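Local coordinates for protein galactokinase (Bifidobacterium longum subsp. infantis ATCC 15697 = JCM 1222 = DSM 20088, PDB 6TEQ) that probably phosphorylates galactose at the expense of ATP, as a GHMP-family galactokinase, and is caught here with 2-deoxy-2-fluoro-galactose in its sugar site, at residues A[175-178]-A[179-183]; A[293-296]-A[297-301]; A[382-385]-A[386-390]; A[313-316]-A[317-321]. All coordinates share one frame; numbering follows the deposited sequence.

Interaction 1. Residues A[175-178]-A[179-183]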
loop_
_atom_site.group_PDB
_atom_site.type_symbol
_atom_site.label_atom_id
_atom_site.label_comp_id
_atom_site.label_asym_id
_atom_site.label_seq_id
_atom_site.Cartn_x
_atom_site.Cartn_y
_atom_site.Cartn_z
ATOM N N ALA A 175 8.892 9.956 0.590
ATOM C CA ALA A 175 8.180 9.018 1.487
ATOM C C ALA A 175 8.816 7.625 1.412
ATOM O O ALA A 175 9.033 6.954 2.452
ATOM C CB ALA A 175 6.743 8.993 1.127
ATOM N N ILE A 176 9.017 7.129 0.194
ATOM C CA ILE A 176 9.717 5.851 -0.044
ATOM C C ILE A 176 11.098 5.892 0.601
ATOM O O ILE A 176 11.443 4.916 1.296
ATOM C CB ILE A 176 9.788 5.552 -1.546
ATOM C CG1 ILE A 176 8.378 5.386 -2.152
ATOM C CG2 ILE A 176 10.647 4.326 -1.800
ATOM C CD1 ILE A 176 8.412 5.339 -3.669
ATOM N N LYS A 177 11.857 6.958 0.397
ATOM C CA LYS A 177 13.226 7.018 0.969
ATOM C C LYS A 177 13.182 7.013 2.504
ATOM O O LYS A 177 14.025 6.346 3.119
ATOM C CB LYS A 177 13.953 8.214 0.413
ATOM C CG LYS A 177 15.342 8.386 0.997
ATOM C CD LYS A 177 16.121 9.424 0.228
ATOM C CE LYS A 177 17.439 9.785 0.883
ATOM N NZ LYS A 177 18.267 10.580 -0.049
ATOM N N SER A 178 12.223 7.715 3.097
ATOM C CA SER A 178 12.072 7.693 4.545
ATOM C C SER A 178 11.938 6.243 5.036
ATOM O O SER A 178 12.630 5.794 5.965
ATOM C CB SER A 178 10.889 8.503 5.008
ATOM O OG SER A 178 10.812 8.346 6.386
ATOM N N GLU A 179 11.003 5.536 4.457
ATOM C CA GLU A 179 10.685 4.182 4.924
ATOM C C GLU A 179 11.932 3.328 4.720
ATOM O O GLU A 179 12.410 2.764 5.703
ATOM C CB GLU A 179 9.464 3.636 4.184
ATOM C CG GLU A 179 9.054 2.280 4.707
ATOM C CD GLU A 179 7.638 1.880 4.361
ATOM O OE1 GLU A 179 6.943 2.718 3.776
ATOM O OE2 GLU A 179 7.291 0.716 4.635
ATOM N N ASN A 180 12.462 3.284 3.496
ATOM C CA ASN A 180 13.596 2.394 3.170
ATOM C C ASN A 180 14.852 2.728 3.993
ATOM O O ASN A 180 15.474 1.788 4.560
ATOM C CB ASN A 180 13.959 2.449 1.708
ATOM C CG ASN A 180 13.080 1.565 0.864
ATOM O OD1 ASN A 180 13.006 0.362 1.037
ATOM N ND2 ASN A 180 12.549 2.138 -0.168
ATOM N N GLU A 181 15.214 3.998 4.064
ATOM C CA GLU A 181 16.549 4.418 4.515
ATOM C C GLU A 181 16.483 4.917 5.949
ATOM O O GLU A 181 17.478 4.697 6.625
ATOM C CB GLU A 181 17.159 5.470 3.601
ATOM C CG GLU A 181 17.351 5.023 2.173
ATOM C CD GLU A 181 18.224 5.930 1.323
ATOM O OE1 GLU A 181 19.077 6.635 1.869
ATOM O OE2 GLU A 181 18.109 5.859 0.104
ATOM N N MET A 182 15.423 5.622 6.359
ATOM C CA MET A 182 15.324 6.104 7.765
ATOM C C MET A 182 14.752 4.995 8.668
ATOM O O MET A 182 15.408 4.651 9.717
ATOM C CB MET A 182 14.494 7.390 7.949
ATOM C CG MET A 182 14.693 8.034 9.307
ATOM S SD MET A 182 16.452 8.306 9.837
ATOM C CE MET A 182 16.908 9.572 8.642
ATOM N N ALA A 183 13.602 4.425 8.311
ATOM C CA ALA A 183 12.917 3.422 9.145
ATOM C C ALA A 183 13.540 2.030 8.920
ATOM O O ALA A 183 13.333 1.143 9.783
ATOM C CB ALA A 183 11.455 3.466 8.894
#
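S178 O takes two backbone donors where the C-terminal turns of helix 165-183 widen into a pi-type turn at 179-183, within the GHMP-kinase N-terminal region. A183 N reaches S178 O at 2.9 Å, nearly in line with the carbonyl bond, whereas M182 N, 2.8 Å from S178 O, sits above the carbonyl plane, 38° out of it; the A183 N bond, from five residues on, is the evidence for the wider turn, and M182 N shares the acceptor. Two residues earlier the pattern is alpha-helical, N180 N meeting I176 O at 2.9 Å with an almost straight N-H...O angle of 175°. The amide of N180 folds back over the same carbonyl: with CG beside the backbone N (chi1 -82°), its ND2 makes a weak, bent bond to I176 O and lies 3.3 Å from I176 CG2. Its OD1 accepts from T187 N, tying the helix to a galactose-binding residue. E179 is a magnesium ligand in another structure of this protein, while S178 OG is hydrogen-bonded to Y106 O. On the more exposed flank K177 and E181 cross at a slant; their opposite charges probably attract, though at 4.5 Å from K177 NZ to E181 OE1 the pair is beyond a salt bridge. With an alanine at K177 the methylenes beside E181 are gone, and its carboxylate would probably lose its nearby positive charge and be freer to turn. The packing on this flank runs through those methylenes: K177 CE approaches E181 OE1 to 3.7 Å, and K177 CG lies 3.8 Å from E181 CD.

Interaction 2. Residues A[293-296]-A[297-301]; sequences DETM and KKRVR
T295 and R299 lie alongside each other in the first turns of helix 294-318, whose N-cap is D293. The capping bond runs from M296 N to D293 OD1 at 2.8 Å, using the anti lone pair of that oxygen with an N-H...O angle of 157°. Among the backbone bonds, K297 N to D293 O opens the helical series and V300 N to M296 O continues it at 3.0 Å, while K298 N to E294 O is weak and long at 3.4 Å. The charged pair E294 and K297 meets through carbon, E294 OE1 lying 3.5 Å from K297 CE, but this holds for one of two E294 conformers and is tentative. The lysine chain bends at its end (chi4 -69°), and K297 NZ bonds to the carbonyls of L288 and L291. R299 NH1 forms a salt bridge with E341 and a hydrogen bond to the D339 carbonyl, and helix 247-262 also packs against this arginine. Over one face of the guanidinium stands the T295 methyl, placed there by CG2 being anti to the backbone N: T295 CG2 sits above the centre of the group, 3.5 Å from R299 CZ.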
loop_
_atom_site.group_PDB
_atom_site.type_symbol
_atom_site.label_atom_id
_atom_site.label_comp_id
_atom_site.label_asym_id
_atom_site.label_seq_id
_atom_site.Cartn_x
_atom_site.Cartn_y
_atom_site.Cartn_z
ATOM N N ASP A 293 18.018 -22.600 -9.866
ATOM C CA ASP A 293 17.407 -22.729 -8.539
ATOM C C ASP A 293 15.866 -22.855 -8.691
ATOM O O ASP A 293 15.221 -21.996 -9.307
ATOM C CB ASP A 293 17.814 -21.536 -7.686
ATOM C CG ASP A 293 17.250 -21.678 -6.308
ATOM O OD1 ASP A 293 16.110 -21.235 -6.142
ATOM O OD2 ASP A 293 17.974 -22.320 -5.428
ATOM N N GLU A 294 15.286 -23.858 -8.048
ATOM C CA GLU A 294 13.864 -24.251 -8.215
ATOM C C GLU A 294 12.935 -23.230 -7.561
ATOM O O GLU A 294 11.834 -23.025 -8.086
ATOM C CB GLU A 294 13.649 -25.687 -7.728
ATOM C CG GLU A 294 14.387 -26.726 -8.570
ATOM C CD GLU A 294 13.843 -27.094 -9.936
ATOM O OE1 GLU A 294 12.791 -26.600 -10.324
ATOM O OE2 GLU A 294 14.445 -27.964 -10.599
ATOM N N THR A 295 13.351 -22.615 -6.462
ATOM C CA THR A 295 12.629 -21.497 -5.809
ATOM C C THR A 295 12.692 -20.274 -6.709
ATOM O O THR A 295 11.648 -19.586 -6.895
ATOM C CB THR A 295 13.155 -21.282 -4.402
ATOM O OG1 THR A 295 12.923 -22.493 -3.661
ATOM C CG2 THR A 295 12.556 -20.044 -3.784
ATOM N N MET A 296 13.857 -19.955 -7.272
ATOM C CA MET A 296 13.967 -18.759 -8.142
ATOM C C MET A 296 13.049 -18.900 -9.368
ATOM O O MET A 296 12.384 -17.899 -9.761
ATOM C CB MET A 296 15.423 -18.536 -8.559
ATOM C CG MET A 296 15.635 -17.215 -9.225
ATOM S SD MET A 296 17.279 -16.951 -9.721
ATOM C CE MET A 296 18.043 -16.694 -8.129
ATOM N N LYS A 297 12.856 -20.097 -9.892
ATOM C CA LYS A 297 11.972 -20.311 -11.069
ATOM C C LYS A 297 10.546 -19.936 -10.661
ATOM O O LYS A 297 9.855 -19.270 -11.398
ATOM C CB LYS A 297 11.963 -21.779 -11.550
ATOM C CG LYS A 297 13.262 -22.314 -12.081
ATOM C CD LYS A 297 13.094 -23.813 -12.405
ATOM C CE LYS A 297 14.329 -24.613 -12.723
ATOM N NZ LYS A 297 14.904 -24.220 -13.990
ATOM N N LYS A 298 10.148 -20.383 -9.493
ATOM C CA LYS A 298 8.823 -20.115 -8.953
ATOM C C LYS A 298 8.623 -18.596 -8.820
ATOM O O LYS A 298 7.514 -18.080 -9.171
ATOM C CB LYS A 298 8.614 -20.871 -7.643
ATOM C CG LYS A 298 8.468 -22.372 -7.649
ATOM C CD LYS A 298 8.196 -22.860 -6.197
ATOM C CE LYS A 298 7.871 -24.303 -6.066
ATOM N NZ LYS A 298 7.916 -24.596 -4.610
ATOM N N ARG A 299 9.551 -17.897 -8.186
ATOM C CA ARG A 299 9.427 -16.436 -8.003
ATOM C C ARG A 299 9.265 -15.735 -9.361
ATOM O O ARG A 299 8.392 -14.867 -9.472
ATOM C CB ARG A 299 10.595 -15.821 -7.260
ATOM C CG ARG A 299 10.959 -16.454 -5.930
ATOM C CD ARG A 299 9.797 -16.555 -4.973
ATOM N NE ARG A 299 10.197 -16.976 -3.659
ATOM C CZ ARG A 299 9.794 -18.072 -2.980
ATOM N NH1 ARG A 299 8.880 -18.914 -3.468
ATOM N NH2 ARG A 299 10.325 -18.315 -1.785
ATOM N N VAL A 300 10.076 -16.055 -10.340
ATOM C CA VAL A 300 10.004 -15.466 -11.716
ATOM C C VAL A 300 8.680 -15.794 -12.387
ATOM O O VAL A 300 8.009 -14.909 -12.934
ATOM C CB VAL A 300 11.212 -15.837 -12.580
ATOM C CG1 VAL A 300 11.045 -15.439 -14.075
ATOM C CG2 VAL A 300 12.421 -15.152 -11.990
ATOM N N ARG A 301 8.208 -17.016 -12.252
ATOM C CA ARG A 301 6.901 -17.382 -12.846
ATOM C C ARG A 301 5.817 -16.483 -12.232
ATOM O O ARG A 301 4.950 -16.020 -12.945
ATOM C CB ARG A 301 6.652 -18.875 -12.700
ATOM C CG ARG A 301 5.282 -19.302 -13.197
ATOM C CD ARG A 301 5.226 -20.782 -13.404
ATOM N NE ARG A 301 5.334 -21.415 -12.138
ATOM C CZ ARG A 301 6.061 -22.460 -11.896
ATOM N NH1 ARG A 301 6.781 -22.975 -12.896
ATOM N NH2 ARG A 301 6.115 -22.937 -10.654
#

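Interaction 3. Residues A[382-385]-A[386-390]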
loop_
_atom_site.group_PDB
_atom_site.type_symbol
_atom_site.label_atom_id
_atom_site.label_comp_id
_atom_site.label_asym_id
_atom_site.label_seq_id
_atom_site.Cartn_x
_atom_site.Cartn_y
_atom_site.Cartn_z
ATOM N N GLY A 382 -20.998 -8.755 1.663
ATOM C CA GLY A 382 -19.736 -8.600 2.397
ATOM C C GLY A 382 -19.859 -8.989 3.855
ATOM O O GLY A 382 -18.993 -9.709 4.351
ATOM N N HIS A 383 -20.933 -8.563 4.531
ATOM C CA HIS A 383 -21.069 -8.845 5.990
ATOM C C HIS A 383 -21.194 -10.335 6.186
ATOM O O HIS A 383 -20.523 -10.868 7.067
ATOM C CB HIS A 383 -22.250 -8.136 6.624
ATOM C CG HIS A 383 -21.916 -6.760 7.075
ATOM N ND1 HIS A 383 -21.492 -5.776 6.173
ATOM C CD2 HIS A 383 -21.874 -6.222 8.313
ATOM C CE1 HIS A 383 -21.221 -4.674 6.855
ATOM N NE2 HIS A 383 -21.454 -4.932 8.173
ATOM N N GLU A 384 -22.013 -10.991 5.375
ATOM C CA GLU A 384 -22.238 -12.450 5.542
ATOM C C GLU A 384 -20.928 -13.185 5.364
ATOM O O GLU A 384 -20.643 -14.085 6.162
ATOM C CB GLU A 384 -23.157 -12.966 4.442
ATOM C CG GLU A 384 -23.427 -14.462 4.501
ATOM C CD GLU A 384 -24.838 -14.720 3.992
ATOM O OE1 GLU A 384 -24.935 -14.989 2.792
ATOM O OE2 GLU A 384 -25.843 -14.504 4.774
ATOM N N ILE A 385 -20.147 -12.817 4.340
ATOM C CA ILE A 385 -18.891 -13.549 4.051
ATOM C C ILE A 385 -17.865 -13.239 5.142
ATOM O O ILE A 385 -17.176 -14.159 5.589
ATOM C CB ILE A 385 -18.394 -13.233 2.645
ATOM C CG1 ILE A 385 -19.358 -13.805 1.593
ATOM C CG2 ILE A 385 -16.966 -13.777 2.443
ATOM C CD1 ILE A 385 -19.103 -13.309 0.191
ATOM N N ALA A 386 -17.771 -12.004 5.584
ATOM C CA ALA A 386 -16.885 -11.632 6.719
ATOM C C ALA A 386 -17.239 -12.450 7.952
ATOM O O ALA A 386 -16.363 -12.968 8.614
ATOM C CB ALA A 386 -16.979 -10.162 6.972
ATOM N N GLN A 387 -18.522 -12.641 8.232
ATOM C CA GLN A 387 -18.906 -13.403 9.430
ATOM C C GLN A 387 -18.593 -14.896 9.252
ATOM O O GLN A 387 -18.163 -15.533 10.223
ATOM C CB GLN A 387 -20.384 -13.161 9.708
ATOM C CG GLN A 387 -20.819 -13.798 11.033
ATOM C CD GLN A 387 -20.059 -13.181 12.179
ATOM O OE1 GLN A 387 -20.216 -11.965 12.468
ATOM N NE2 GLN A 387 -19.207 -13.992 12.815
ATOM N N LYS A 388 -18.778 -15.426 8.025
ATOM C CA LYS A 388 -18.333 -16.809 7.737
ATOM C C LYS A 388 -16.828 -16.940 7.984
ATOM O O LYS A 388 -16.391 -17.971 8.530
ATOM C CB LYS A 388 -18.751 -17.196 6.328
ATOM C CG LYS A 388 -20.234 -17.517 6.241
ATOM C CD LYS A 388 -20.674 -17.873 4.865
ATOM C CE LYS A 388 -22.104 -18.363 4.853
ATOM N NZ LYS A 388 -22.625 -18.446 3.476
ATOM N N ILE A 389 -16.013 -15.958 7.557
ATOM C CA ILE A 389 -14.563 -16.054 7.821
ATOM C C ILE A 389 -14.327 -16.010 9.338
ATOM O O ILE A 389 -13.548 -16.851 9.800
ATOM C CB ILE A 389 -13.839 -14.931 7.089
ATOM C CG1 ILE A 389 -13.955 -15.111 5.579
ATOM C CG2 ILE A 389 -12.426 -14.815 7.560
ATOM C CD1 ILE A 389 -13.621 -13.871 4.795
ATOM N N ALA A 390 -15.022 -15.148 10.062
ATOM C CA ALA A 390 -14.880 -15.000 11.541
ATOM C C ALA A 390 -15.242 -16.318 12.221
ATOM O O ALA A 390 -14.458 -16.775 13.106
ATOM C CB ALA A 390 -15.680 -13.846 12.074
HETATM O O HOH W 1 -22.582 -16.524 1.534
#
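E384 and K388, one turn apart on helix 382-396, run side by side with their ends pointing the same way. The lysine is extended beyond CG, whereas the glutamate bends at chi2 (147°), and the two chains approach through carbon, E384 CG to K388 CE at 4.1 Å. Their charged atoms do not touch: E384 OE1 stands 4.2 Å from K388 NZ, and a water spans them, accepting from K388 NZ at 2.7 Å and donating to E384 OE1 at 3.1 Å. K388 NZ has a further partner in N357 OD1. The buried pair I385 and I389 is turned differently, the two chains slanting across one another so that I385 CG2 meets I389 CD1 at 4.1 Å; I389 CG1 also rests 3.4 Å from I385 O. These isoleucines pack between strand 230-236 and helix 345-356, joining helix 382-396 to the five-stranded sheet and a neighbouring helix. The backbone bond I389 N to I385 O, 2.9 Å, links the same two residues. A methionine in place of K388 would probably leave the bridging water without its donor and N357 without this polar partner. The chemistry implies an apolar side packed on sheet and helix, and a polar side where E384 and K388 are joined through water, not by a direct salt bridge.

Interaction 4. Residues A[313-316]-A[317-321]; sequences FVRA and FAQGD
F313 and F317 set their rings side by side near the C-terminal end of helix 294-318, which closes in a Schellman motif. Both hold CG anti to the backbone N, chi1 -174° for F313 and -154° for F317, and this shared choice sends the rings the same way with planes only 13° apart. The rings are slid past each other, however, with centroids 5.9 Å apart, so they barely overlap; the nearest atoms are F313 CE2 to F317 CB and F313 CZ to F317 CD1, both 4.1 Å. Further rings continue the aromatic cluster: F329 meets F313 nearly parallel, Y228 meets F317 edge-to-face, and F223 meets F317 at an inclination. On the exposed flank R315 and Q319 run alongside one another, guanidinium and amide planes only modestly inclined, with Q319 NE2 3.7 Å from R315 CG. G320 is the first residue to leave helical geometry, and its positive phi turns the chain so that D321 N returns to A316 O at 2.9 Å, while G320 N bonds F317 O at 3.0 Å. D321 then acts as the N-cap of helix 322-338, its OD1 accepting from A324 N. Chemically, the terminus combines aromatic packing on its buried side with main-chain carbonyls satisfied by the reversing turn, so that one helix stops and the next begins within a few residues.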
loop_
_atom_site.group_PDB
_atom_site.type_symbol
_atom_site.label_atom_id
_atom_site.label_comp_id
_atom_site.label_asym_id
_atom_site.label_seq_id
_atom_site.Cartn_x
_atom_site.Cartn_y
_atom_site.Cartn_z
ATOM N N PHE A 313 -6.857 -8.073 -16.054
ATOM C CA PHE A 313 -7.863 -7.573 -15.150
ATOM C C PHE A 313 -8.427 -6.262 -15.688
ATOM O O PHE A 313 -9.616 -6.025 -15.552
ATOM C CB PHE A 313 -7.272 -7.446 -13.739
ATOM C CG PHE A 313 -8.316 -7.063 -12.742
ATOM C CD1 PHE A 313 -8.979 -8.004 -11.983
ATOM C CD2 PHE A 313 -8.618 -5.743 -12.545
ATOM C CE1 PHE A 313 -9.919 -7.641 -11.033
ATOM C CE2 PHE A 313 -9.596 -5.387 -11.635
ATOM C CZ PHE A 313 -10.255 -6.331 -10.891
ATOM N N VAL A 314 -7.540 -5.325 -16.079
ATOM C CA VAL A 314 -7.983 -4.023 -16.595
ATOM C C VAL A 314 -8.973 -4.292 -17.744
ATOM O O VAL A 314 -10.002 -3.621 -17.823
ATOM C CB VAL A 314 -6.732 -3.216 -17.000
ATOM C CG1 VAL A 314 -7.060 -2.063 -17.871
ATOM C CG2 VAL A 314 -5.978 -2.767 -15.728
ATOM N N ARG A 315 -8.698 -5.249 -18.588
ATOM C CA ARG A 315 -9.584 -5.554 -19.726
ATOM C C ARG A 315 -10.895 -6.183 -19.205
ATOM O O ARG A 315 -11.995 -5.707 -19.589
ATOM C CB ARG A 315 -8.893 -6.509 -20.682
ATOM C CG ARG A 315 -9.823 -6.959 -21.797
ATOM C CD ARG A 315 -9.160 -7.995 -22.628
ATOM N NE ARG A 315 -8.151 -7.396 -23.469
ATOM C CZ ARG A 315 -7.417 -8.083 -24.336
ATOM N NH1 ARG A 315 -7.592 -9.404 -24.495
ATOM N NH2 ARG A 315 -6.535 -7.411 -25.051
ATOM N N ALA A 316 -10.799 -7.139 -18.287
ATOM C CA ALA A 316 -11.998 -7.858 -17.788
ATOM C C ALA A 316 -12.937 -6.879 -17.117
ATOM O O ALA A 316 -14.137 -6.894 -17.329
ATOM C CB ALA A 316 -11.651 -8.986 -16.858
ATOM N N PHE A 317 -12.389 -6.037 -16.234
ATOM C CA PHE A 317 -13.270 -5.130 -15.492
ATOM C C PHE A 317 -13.909 -4.121 -16.438
ATOM O O PHE A 317 -15.094 -3.791 -16.279
ATOM C CB PHE A 317 -12.528 -4.478 -14.317
ATOM C CG PHE A 317 -13.445 -4.072 -13.218
ATOM C CD1 PHE A 317 -13.862 -5.004 -12.281
ATOM C CD2 PHE A 317 -13.955 -2.785 -13.166
ATOM C CE1 PHE A 317 -14.758 -4.631 -11.288
ATOM C CE2 PHE A 317 -14.877 -2.424 -12.216
ATOM C CZ PHE A 317 -15.300 -3.358 -11.298
ATOM N N ALA A 318 -13.156 -3.549 -17.389
ATOM C CA ALA A 318 -13.718 -2.602 -18.381
ATOM C C ALA A 318 -14.807 -3.278 -19.209
ATOM O O ALA A 318 -15.754 -2.607 -19.612
ATOM C CB ALA A 318 -12.586 -2.106 -19.250
ATOM N N GLN A 319 -14.728 -4.578 -19.408
ATOM C CA GLN A 319 -15.737 -5.343 -20.164
ATOM C C GLN A 319 -16.909 -5.760 -19.280
ATOM O O GLN A 319 -17.868 -6.338 -19.809
ATOM C CB GLN A 319 -15.134 -6.549 -20.814
ATOM C CG GLN A 319 -14.261 -6.241 -21.975
ATOM C CD GLN A 319 -13.664 -7.462 -22.614
ATOM O OE1 GLN A 319 -13.702 -8.552 -22.051
ATOM N NE2 GLN A 319 -12.971 -7.220 -23.700
ATOM N N GLY A 320 -16.833 -5.480 -17.983
ATOM C CA GLY A 320 -17.914 -5.880 -17.076
ATOM C C GLY A 320 -17.949 -7.390 -16.877
ATOM O O GLY A 320 -19.029 -7.935 -16.469
ATOM N N ASP A 321 -16.820 -8.036 -17.146
ATOM C CA ASP A 321 -16.668 -9.499 -17.041
ATOM C C ASP A 321 -16.172 -9.815 -15.635
ATOM O O ASP A 321 -15.010 -10.015 -15.422
ATOM C CB ASP A 321 -15.797 -10.041 -18.177
ATOM C CG ASP A 321 -15.863 -11.552 -18.266
ATOM O OD1 ASP A 321 -16.362 -12.212 -17.265
ATOM O OD2 ASP A 321 -15.366 -12.070 -19.309
#

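In the fold
Along the chain the order is interaction 1, interaction 2, interaction 4, interaction 3. Interactions 2 and 4 occupy the beginning and end of helix 294-318, their centres 29 Å apart, so this one long helix carries both the N-cap and the Schellman close. Interaction 1 belongs to helix 165-183 in the N-terminal GHMP region, with its centre 36 Å from that of interaction 3 and on the opposite side of the chain's centre. Interactions 3 and 4 both fall in the C-terminal GHMP region, with nearest atoms about 15 Å apart. None of the four touches another; interaction 1 adjoins the sugar site, whereas interaction 3 lies away from the known binding sites.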